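Local structure of possible sortase-like protein (5UUS) at residues G60-D63 / A64-E67; F98-L101 / G102-N105; V112-R115 / T116-S119; C140-P143 / E144-E147. The protein is probably a membrane-bound sortase, a cysteine enzyme of the kind that processes bacterial surface proteins, with likely hydrolase activity. All coordinates share one frame; numbering follows the deposited sequence.

Contact 1 (G60-D63 / A64-E67); sequences GTTD and ADLE
Thr62 and Asp65 grip each other through a reciprocal pair of bonds, each side chain taking the other's backbone N-H. Thr62 N donates to Asp65 OD2 over 3.1 Å, meeting the oxygen on its anti side, 23° out of the carboxylate plane. In return Asp65 N donates to Thr62 OG1 at 3.2 Å with an angle of 159°. Such an exchange between residues three apart is of the kind seen in a capping box. Thr62 OG1 also gives a weak bond to Asp65 OD2, the two atoms being 2.9 Å apart, so OD2 takes two donors from one residue. The hydroxyl can serve both bonds because chi1 of Thr62 (74°) sets OG1 between its backbone N and carbonyl carbon. A backbone bond then draws the chain round: Leu66 N reaches Thr62 O at 3.0 Å, with a weak second partner in Asp63 O.

Packing is modest and runs mostly against backbone. Asp65 CB lies against Gly60 O at 3.3 Å, while Leu66 CG sits 3.3 Å from Thr62 O and Leu66 CD1 flanks Thr61 O at 3.7 Å. Gly60 is buried beside the carboxylate, its carbonyl carbon C 3.2 Å from Asp65 OD2.

This compact surface turn lies in the loop joining strand 54-59 to strand 71-72. Gly60 is held to His72 by backbone bonding, Thr61 touches Tyr73, and the side chain of Leu66 touches His90, the predicted proton donor/acceptor of the active site.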
loop_
_atom_site.group_PDB
_atom_site.type_symbol
_atom_site.label_atom_id
_atom_site.label_comp_id
_atom_site.label_asym_id
_atom_site.label_seq_id
_atom_site.Cartn_x
_atom_site.Cartn_y
_atom_site.Cartn_z
ATOM N N GLY A 60 -7.456 6.665 -9.979
ATOM C CA GLY A 60 -6.792 7.223 -11.138
ATOM C C GLY A 60 -5.434 7.859 -10.813
ATOM O O GLY A 60 -5.193 8.322 -9.692
ATOM N N THR A 61 -4.544 7.893 -11.797
ATOM C CA THR A 61 -3.210 8.453 -11.563
ATOM C C THR A 61 -2.861 9.571 -12.535
ATOM O O THR A 61 -1.684 9.809 -12.809
ATOM C CB THR A 61 -2.107 7.366 -11.650
ATOM O OG1 THR A 61 -2.269 6.604 -12.844
ATOM C CG2 THR A 61 -2.182 6.428 -10.491
ATOM N N THR A 62 -3.868 10.261 -13.059
ATOM C CA THR A 62 -3.612 11.422 -13.898
ATOM C C THR A 62 -3.052 12.546 -13.035
ATOM O O THR A 62 -3.119 12.499 -11.802
ATOM C CB THR A 62 -4.879 11.929 -14.610
ATOM O OG1 THR A 62 -5.715 12.597 -13.657
ATOM C CG2 THR A 62 -5.634 10.776 -15.258
ATOM N N ASP A 63 -2.509 13.563 -13.695
ATOM C CA ASP A 63 -1.939 14.709 -13.004
ATOM C C ASP A 63 -2.982 15.346 -12.109
ATOM O O ASP A 63 -2.698 15.709 -10.968
ATOM C CB ASP A 63 -1.395 15.719 -14.016
ATOM C CG ASP A 63 -0.387 15.092 -14.974
ATOM O OD1 ASP A 63 0.357 14.178 -14.552
ATOM O OD2 ASP A 63 -0.342 15.510 -16.151
ATOM N N ALA A 64 -4.204 15.441 -12.619
ATOM C CA ALA A 64 -5.304 16.015 -11.864
ATOM C C ALA A 64 -5.641 15.190 -10.618
ATOM O O ALA A 64 -5.938 15.753 -9.551
ATOM C CB ALA A 64 -6.525 16.153 -12.760
ATOM N N ASP A 65 -5.606 13.861 -10.755
ATOM C CA ASP A 65 -5.868 12.962 -9.629
ATOM C C ASP A 65 -4.831 13.086 -8.510
ATOM O O ASP A 65 -5.169 12.975 -7.327
ATOM C CB ASP A 65 -5.898 11.509 -10.099
ATOM C CG ASP A 65 -7.029 11.226 -11.086
ATOM O OD1 ASP A 65 -8.144 11.748 -10.905
ATOM O OD2 ASP A 65 -6.793 10.465 -12.042
ATOM N N LEU A 66 -3.566 13.288 -8.894
ATOM C CA LEU A 66 -2.457 13.264 -7.948
ATOM C C LEU A 66 -2.288 14.615 -7.285
ATOM O O LEU A 66 -1.323 14.836 -6.571
ATOM C CB LEU A 66 -1.150 12.870 -8.651
ATOM C CG LEU A 66 -1.161 11.481 -9.310
ATOM C CD1 LEU A 66 0.190 11.129 -9.897
ATOM C CD2 LEU A 66 -1.565 10.445 -8.307
ATOM N N GLU A 67 -3.232 15.518 -7.535
ATOM C CA GLU A 67 -3.111 16.901 -7.103
ATOM C C GLU A 67 -3.303 17.070 -5.599
ATOM O O GLU A 67 -2.589 17.838 -4.967
ATOM C CB GLU A 67 -4.113 17.781 -7.856
ATOM C CG GLU A 67 -3.911 19.279 -7.654
ATOM C CD GLU A 67 -2.600 19.783 -8.240
ATOM O OE1 GLU A 67 -2.025 19.088 -9.108
ATOM O OE2 GLU A 67 -2.146 20.877 -7.834
#

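Contact 2 (F98-L101 / G102-N105); sequences FNDL and GNLN
Backbone bonds from Asn103 to Asp100 and from Leu104 to Leu101 wind these residues into a short 3-10 turn. Asn103 N donates to Asp100 O at 3.0 Å, and Leu104 N to Leu101 O at 3.3 Å.

A water adds a further link: it donates to Asn99 O at 2.7 Å and accepts from Gly102 N at 3.0 Å, so the water bridges Asn99 O and Gly102 N across the start of the turn.

Among the polar side chains, Asp100 and Asn103 project obliquely across one another on the exposed flank. Their carboxylate and amide planes are only 25° apart, and Asp100 OD1 comes to 3.4 Å from Asn103 ND2. Asn103 CB rests nearby on Asp100 O.

The apolar contact is made by Leu101 and Leu104, which run side by side in the same direction, Leu101 CD2 against Leu104 CD1 at 3.8 Å. In both, CG is turned away from the carbonyl carbon and lies beside the backbone N (chi1 -69° in each), which sends the two side chains the same way.

Both leucines are buried in the fold. Leu101 packs on Met192 of strand 188-193 and on Met205 and Val207 of strand 204-216, Leu104 reaches Ile46 and Phe49, and Arg160 bonds to Leu104 O, so the loop between strands 83-88 and 109-114 is laid against the sheet.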
loop_
_atom_site.group_PDB
_atom_site.type_symbol
_atom_site.label_atom_id
_atom_site.label_comp_id
_atom_site.label_asym_id
_atom_site.label_seq_id
_atom_site.Cartn_x
_atom_site.Cartn_y
_atom_site.Cartn_z
ATOM N N PHE A 98 4.327 11.762 -0.363
ATOM C CA PHE A 98 5.327 10.683 -0.415
ATOM C C PHE A 98 6.768 11.196 -0.383
ATOM O O PHE A 98 7.658 10.549 -0.909
ATOM C CB PHE A 98 5.135 9.806 -1.675
ATOM C CG PHE A 98 3.919 8.892 -1.635
ATOM C CD1 PHE A 98 3.258 8.615 -0.440
ATOM C CD2 PHE A 98 3.469 8.275 -2.801
ATOM C CE1 PHE A 98 2.121 7.759 -0.427
ATOM C CE2 PHE A 98 2.361 7.417 -2.797
ATOM C CZ PHE A 98 1.681 7.162 -1.619
ATOM N N ASN A 99 6.997 12.356 0.223
ATOM C CA ASN A 99 8.360 12.890 0.294
ATOM C C ASN A 99 9.267 12.048 1.204
ATOM O O ASN A 99 10.476 11.989 0.989
ATOM C CB ASN A 99 8.341 14.344 0.774
ATOM C CG ASN A 99 9.735 14.968 0.834
ATOM O OD1 ASN A 99 10.586 14.775 -0.066
ATOM N ND2 ASN A 99 9.982 15.704 1.911
ATOM N N ASP A 100 8.684 11.376 2.199
ATOM C CA ASP A 100 9.481 10.701 3.229
ATOM C C ASP A 100 9.416 9.169 3.229
ATOM O O ASP A 100 9.749 8.533 4.231
ATOM C CB ASP A 100 9.072 11.216 4.608
ATOM C CG ASP A 100 9.577 12.637 4.877
ATOM O OD1 ASP A 100 10.772 12.910 4.632
ATOM O OD2 ASP A 100 8.774 13.486 5.321
ATOM N N LEU A 101 9.036 8.574 2.105
ATOM C CA LEU A 101 8.948 7.104 2.009
ATOM C C LEU A 101 10.301 6.401 2.259
ATOM O O LEU A 101 10.343 5.232 2.638
ATOM C CB LEU A 101 8.417 6.695 0.637
ATOM C CG LEU A 101 6.954 7.011 0.314
ATOM C CD1 LEU A 101 6.550 6.253 -0.931
ATOM C CD2 LEU A 101 6.042 6.648 1.466
ATOM N N GLY A 102 11.399 7.127 2.037
ATOM C CA GLY A 102 12.748 6.612 2.248
ATOM C C GLY A 102 13.069 6.399 3.719
ATOM O O GLY A 102 14.036 5.709 4.076
ATOM N N ASN A 103 12.239 6.980 4.579
ATOM C CA ASN A 103 12.433 6.875 6.015
ATOM C C ASN A 103 11.630 5.756 6.643
ATOM O O ASN A 103 11.805 5.471 7.820
ATOM C CB ASN A 103 12.095 8.197 6.697
ATOM C CG ASN A 103 13.067 9.298 6.324
ATOM O OD1 ASN A 103 14.260 9.053 6.125
ATOM N ND2 ASN A 103 12.557 10.517 6.211
ATOM N N LEU A 104 10.766 5.111 5.861
ATOM C CA LEU A 104 10.068 3.911 6.358
ATOM C C LEU A 104 11.031 2.751 6.599
ATOM O O LEU A 104 12.011 2.574 5.867
ATOM C CB LEU A 104 8.983 3.474 5.388
ATOM C CG LEU A 104 7.770 4.400 5.282
ATOM C CD1 LEU A 104 6.924 4.022 4.082
ATOM C CD2 LEU A 104 6.931 4.329 6.530
ATOM N N ASN A 105 10.771 1.977 7.646
ATOM C CA ASN A 105 11.558 0.771 7.904
ATOM C C ASN A 105 10.687 -0.451 7.806
ATOM O O ASN A 105 9.457 -0.334 7.891
ATOM C CB ASN A 105 12.205 0.819 9.279
ATOM C CG ASN A 105 13.048 2.055 9.481
ATOM O OD1 ASN A 105 12.886 2.772 10.473
ATOM N ND2 ASN A 105 13.931 2.331 8.528
HETATM O O HOH W 1 12.044 9.844 0.977
#

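Contact 3 (V112-R115 / T116-S119); sequences VETR and TSWS
Glu113 reaches along Trp118 because its CG stands opposite the backbone N (chi1 -180°) and the chain stays extended beyond. CB, CG and the carboxylate therefore pass in turn over one face of the indole: Glu113 CB is 3.5 Å from Trp118 CZ3, Glu113 CG makes a CH-pi contact, 3.8 Å from the centroid of the Trp118 six-membered ring, and Glu113 CD lies 3.5 Å from Trp118 CH2. The carboxylate is nearly parallel to the ring, the planes 13° apart. Its charge is met elsewhere, OE2 by a salt bridge to Lys217 and OE1 by Tyr45 OH.

Toward the turn, chi1 of Thr114 (75°) places OG1 between its own backbone N and carbonyl carbon, where it accepts from Thr116 N and shares a hydrogen bond of 2.9 Å with Ser117 OG. Lys31 also bonds to this threonine hydroxyl. A water collects Val112 O, to which it donates, together with Ser117 OG and Ser119 OG; Ser119 OG is also hydrogen-bonded to His214 ND1.

The backbones match in antiparallel register. Val112 N donates to Ser119 O at 2.9 Å, Ser119 N to Val112 O at 2.8 Å, and Thr114 N to Ser117 O, while Glu113 and Trp118 form a non-hydrogen-bonded pair.

With Arg115 and Thr116 making the bend, this is a tight beta hairpin of strands 109-114 and 117-123, within the beta-barrel sheet typical of sortases.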
loop_
_atom_site.group_PDB
_atom_site.type_symbol
_atom_site.label_atom_id
_atom_site.label_comp_id
_atom_site.label_asym_id
_atom_site.label_seq_id
_atom_site.Cartn_x
_atom_site.Cartn_y
_atom_site.Cartn_z
ATOM N N VAL A 112 -4.958 1.473 5.756
ATOM C CA VAL A 112 -5.835 1.911 4.675
ATOM C C VAL A 112 -7.290 1.647 5.047
ATOM O O VAL A 112 -7.689 0.538 5.386
ATOM C CB VAL A 112 -5.486 1.218 3.347
ATOM C CG1 VAL A 112 -6.285 1.815 2.193
ATOM C CG2 VAL A 112 -3.992 1.379 3.061
ATOM N N GLU A 113 -8.069 2.709 4.995
ATOM C CA GLU A 113 -9.473 2.651 5.302
ATOM C C GLU A 113 -10.295 2.800 4.030
ATOM O O GLU A 113 -10.038 3.713 3.223
ATOM C CB GLU A 113 -9.796 3.773 6.283
ATOM C CG GLU A 113 -11.190 3.873 6.717
ATOM C CD GLU A 113 -11.453 5.203 7.426
ATOM O OE1 GLU A 113 -10.542 6.088 7.479
ATOM O OE2 GLU A 113 -12.581 5.354 7.919
ATOM N N THR A 114 -11.281 1.924 3.834
ATOM C CA THR A 114 -12.292 2.211 2.827
ATOM C C THR A 114 -13.635 2.487 3.514
ATOM O O THR A 114 -13.735 2.463 4.741
ATOM C CB THR A 114 -12.442 1.060 1.816
ATOM O OG1 THR A 114 -13.144 -0.020 2.427
ATOM C CG2 THR A 114 -11.074 0.596 1.317
ATOM N N ARG A 115 -14.677 2.726 2.734
ATOM C CA ARG A 115 -16.001 2.903 3.347
ATOM C C ARG A 115 -16.537 1.650 4.096
ATOM O O ARG A 115 -17.407 1.764 4.948
ATOM C CB ARG A 115 -16.986 3.363 2.287
ATOM C CG ARG A 115 -16.659 4.777 1.756
ATOM C CD ARG A 115 -17.617 5.122 0.633
ATOM N NE ARG A 115 -17.418 6.423 -0.001
ATOM C CZ ARG A 115 -17.703 7.611 0.544
ATOM N NH1 ARG A 115 -18.164 7.709 1.793
ATOM N NH2 ARG A 115 -17.497 8.721 -0.163
ATOM N N THR A 116 -15.983 0.473 3.813
ATOM C CA THR A 116 -16.452 -0.741 4.449
ATOM C C THR A 116 -15.394 -1.492 5.253
ATOM O O THR A 116 -15.720 -2.500 5.875
ATOM C CB THR A 116 -17.013 -1.734 3.399
ATOM O OG1 THR A 116 -15.988 -2.026 2.450
ATOM C CG2 THR A 116 -18.202 -1.154 2.655
ATOM N N SER A 117 -14.135 -1.038 5.269
ATOM C CA SER A 117 -13.102 -1.912 5.811
ATOM C C SER A 117 -11.862 -1.177 6.329
ATOM O O SER A 117 -11.638 -0.010 6.015
ATOM C CB SER A 117 -12.658 -2.913 4.744
ATOM O OG SER A 117 -11.897 -2.248 3.737
ATOM N N TRP A 118 -11.067 -1.898 7.120
ATOM C CA TRP A 118 -9.737 -1.449 7.542
ATOM C C TRP A 118 -8.740 -2.497 7.064
ATOM O O TRP A 118 -9.014 -3.694 7.188
ATOM C CB TRP A 118 -9.645 -1.293 9.073
ATOM C CG TRP A 118 -10.378 -0.127 9.639
ATOM C CD1 TRP A 118 -11.643 -0.131 10.216
ATOM C CD2 TRP A 118 -9.910 1.230 9.714
ATOM N NE1 TRP A 118 -11.970 1.139 10.627
ATOM C CE2 TRP A 118 -10.932 1.996 10.331
ATOM C CE3 TRP A 118 -8.727 1.875 9.315
ATOM C CZ2 TRP A 118 -10.804 3.370 10.568
ATOM C CZ3 TRP A 118 -8.591 3.243 9.556
ATOM C CH2 TRP A 118 -9.625 3.974 10.179
ATOM N N SER A 119 -7.606 -2.046 6.504
ATOM C CA SER A 119 -6.505 -2.919 6.107
ATOM C C SER A 119 -5.227 -2.406 6.767
ATOM O O SER A 119 -5.027 -1.195 6.883
ATOM C CB SER A 119 -6.317 -2.945 4.581
ATOM O OG SER A 119 -7.500 -3.307 3.916
HETATM O O HOH W 2 -9.265 -1.232 3.822
#

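Contact 4 (C140-P143 / E144-E147); sequences CFTP and EQAE
Gln145 folds back from the first turn of the helix toward Thr142 and Phe141. Its CB lies 3.4 Å from Thr142 OG1 and also adjoins Phe141 CB. With CG opposite the carbonyl carbon (chi1 -74°), the chain turns toward the start of the helix, bringing Gln145 CG to 3.3 Å from Thr142 OG1, and it then runs extended to the amide. There OE1 accepts from Thr142 N at 3.1 Å along an almost straight N-H line (170°), in the carbonyl plane and on a lone pair. The same OE1 comes 3.5 Å from Phe141 CB and sits at the edge of the phenyl ring, near the ring plane; amide and ring planes are 80° apart. At the far end NE2 is bonded to Glu187 OE1 and Leu211 O, so both ends of the buried amide are engaged and its rotation is fixed.

Thr142 answers with its own side chain. Its OG1 accepts from Gln145 N at 2.9 Å, and its carbonyl O receives Ala146 N at 2.8 Å, the first bond of regular helical winding; Glu147 N to Pro143 O continues it. Outside, Glu144 bends back so that its OE1 flanks Pro143 CG at 3.4 Å.

Phe141 carries Cys140 SG over one ring face and meets Met210 and Thr212 of strand 204-216, while Cys140 is tied to Cys107 by a disulfide. Thr142 is the N-cap, and its exchange of side chain-to-backbone bonds with Gln145 is the capping box that opens helix 143-151.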
loop_
_atom_site.group_PDB
_atom_site.type_symbol
_atom_site.label_atom_id
_atom_site.label_comp_id
_atom_site.label_asym_id
_atom_site.label_seq_id
_atom_site.Cartn_x
_atom_site.Cartn_y
_atom_site.Cartn_z
ATOM N N CYS A 140 6.935 -8.984 12.263
ATOM C CA CYS A 140 5.543 -8.537 12.115
ATOM C C CYS A 140 4.691 -9.376 11.165
ATOM O O CYS A 140 3.494 -9.170 11.085
ATOM C CB CYS A 140 5.504 -7.077 11.650
ATOM S SG CYS A 140 6.334 -6.791 10.090
ATOM N N PHE A 141 5.301 -10.300 10.427
ATOM C CA PHE A 141 4.524 -11.167 9.549
ATOM C C PHE A 141 4.316 -12.545 10.185
ATOM O O PHE A 141 4.948 -12.866 11.188
ATOM C CB PHE A 141 5.220 -11.284 8.191
ATOM C CG PHE A 141 5.372 -9.960 7.485
ATOM C CD1 PHE A 141 4.276 -9.348 6.891
ATOM C CD2 PHE A 141 6.600 -9.329 7.419
ATOM C CE1 PHE A 141 4.393 -8.123 6.253
ATOM C CE2 PHE A 141 6.739 -8.108 6.773
ATOM C CZ PHE A 141 5.630 -7.508 6.171
ATOM N N THR A 142 3.438 -13.359 9.602
ATOM C CA THR A 142 3.264 -14.730 10.078
ATOM C C THR A 142 4.520 -15.531 9.715
ATOM O O THR A 142 5.318 -15.094 8.873
ATOM C CB THR A 142 2.012 -15.375 9.477
ATOM O OG1 THR A 142 2.227 -15.611 8.086
ATOM C CG2 THR A 142 0.793 -14.429 9.629
ATOM N N PRO A 143 4.732 -16.675 10.389
ATOM C CA PRO A 143 5.900 -17.492 10.048
ATOM C C PRO A 143 5.805 -17.951 8.607
ATOM O O PRO A 143 6.812 -17.993 7.914
ATOM C CB PRO A 143 5.832 -18.670 11.035
ATOM C CG PRO A 143 4.509 -18.533 11.759
ATOM C CD PRO A 143 4.076 -17.114 11.633
ATOM N N GLU A 144 4.590 -18.233 8.152
ATOM C CA GLU A 144 4.352 -18.600 6.760
ATOM C C GLU A 144 4.679 -17.458 5.780
ATOM O O GLU A 144 5.351 -17.669 4.770
ATOM C CB GLU A 144 2.898 -19.052 6.581
ATOM C CG GLU A 144 2.544 -20.320 7.385
ATOM C CD GLU A 144 2.333 -20.083 8.900
ATOM O OE1 GLU A 144 2.159 -18.922 9.345
ATOM O OE2 GLU A 144 2.348 -21.080 9.655
ATOM N N GLN A 145 4.204 -16.247 6.063
ATOM C CA GLN A 145 4.615 -15.102 5.250
ATOM C C GLN A 145 6.137 -14.903 5.254
ATOM O O GLN A 145 6.734 -14.643 4.215
ATOM C CB GLN A 145 3.928 -13.828 5.733
ATOM C CG GLN A 145 2.444 -13.770 5.359
ATOM C CD GLN A 145 1.786 -12.533 5.931
ATOM O OE1 GLN A 145 2.039 -12.171 7.075
ATOM N NE2 GLN A 145 0.929 -11.889 5.142
ATOM N N ALA A 146 6.760 -15.030 6.422
ATOM C CA ALA A 146 8.207 -14.850 6.506
ATOM C C ALA A 146 8.938 -15.827 5.594
ATOM O O ALA A 146 9.960 -15.466 4.978
ATOM C CB ALA A 146 8.677 -15.004 7.933
ATOM N N GLU A 147 8.433 -17.059 5.498
ATOM C CA GLU A 147 9.078 -18.049 4.635
ATOM C C GLU A 147 8.910 -17.686 3.185
ATOM O O GLU A 147 9.873 -17.764 2.422
ATOM C CB GLU A 147 8.540 -19.453 4.876
ATOM C CG GLU A 147 8.974 -20.019 6.209
ATOM C CD GLU A 147 8.509 -21.452 6.423
ATOM O OE1 GLU A 147 8.301 -22.170 5.415
ATOM O OE2 GLU A 147 8.350 -21.856 7.600
#

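How the contacts relate
The four contacts follow one another along the chain; none nests in or crosses another. Contact 1 closes a turn in the loop between strands 54-59 and 71-72. Contact 2 comes next, shaping the loop that leads from strand 83-88 to strand 109-114, and its nearest atoms are about 7 Å from those of contact 1. Contact 3 then reverses the chain from strand 109-114 into strand 117-123, across the chain's centre from contact 2. Contact 4 starts helix 143-151 after helix 130-137, with its centre about 35 Å from that of contact 1. Strand 204-216 joins three of them, having residues that touch contacts 2, 3 and 4.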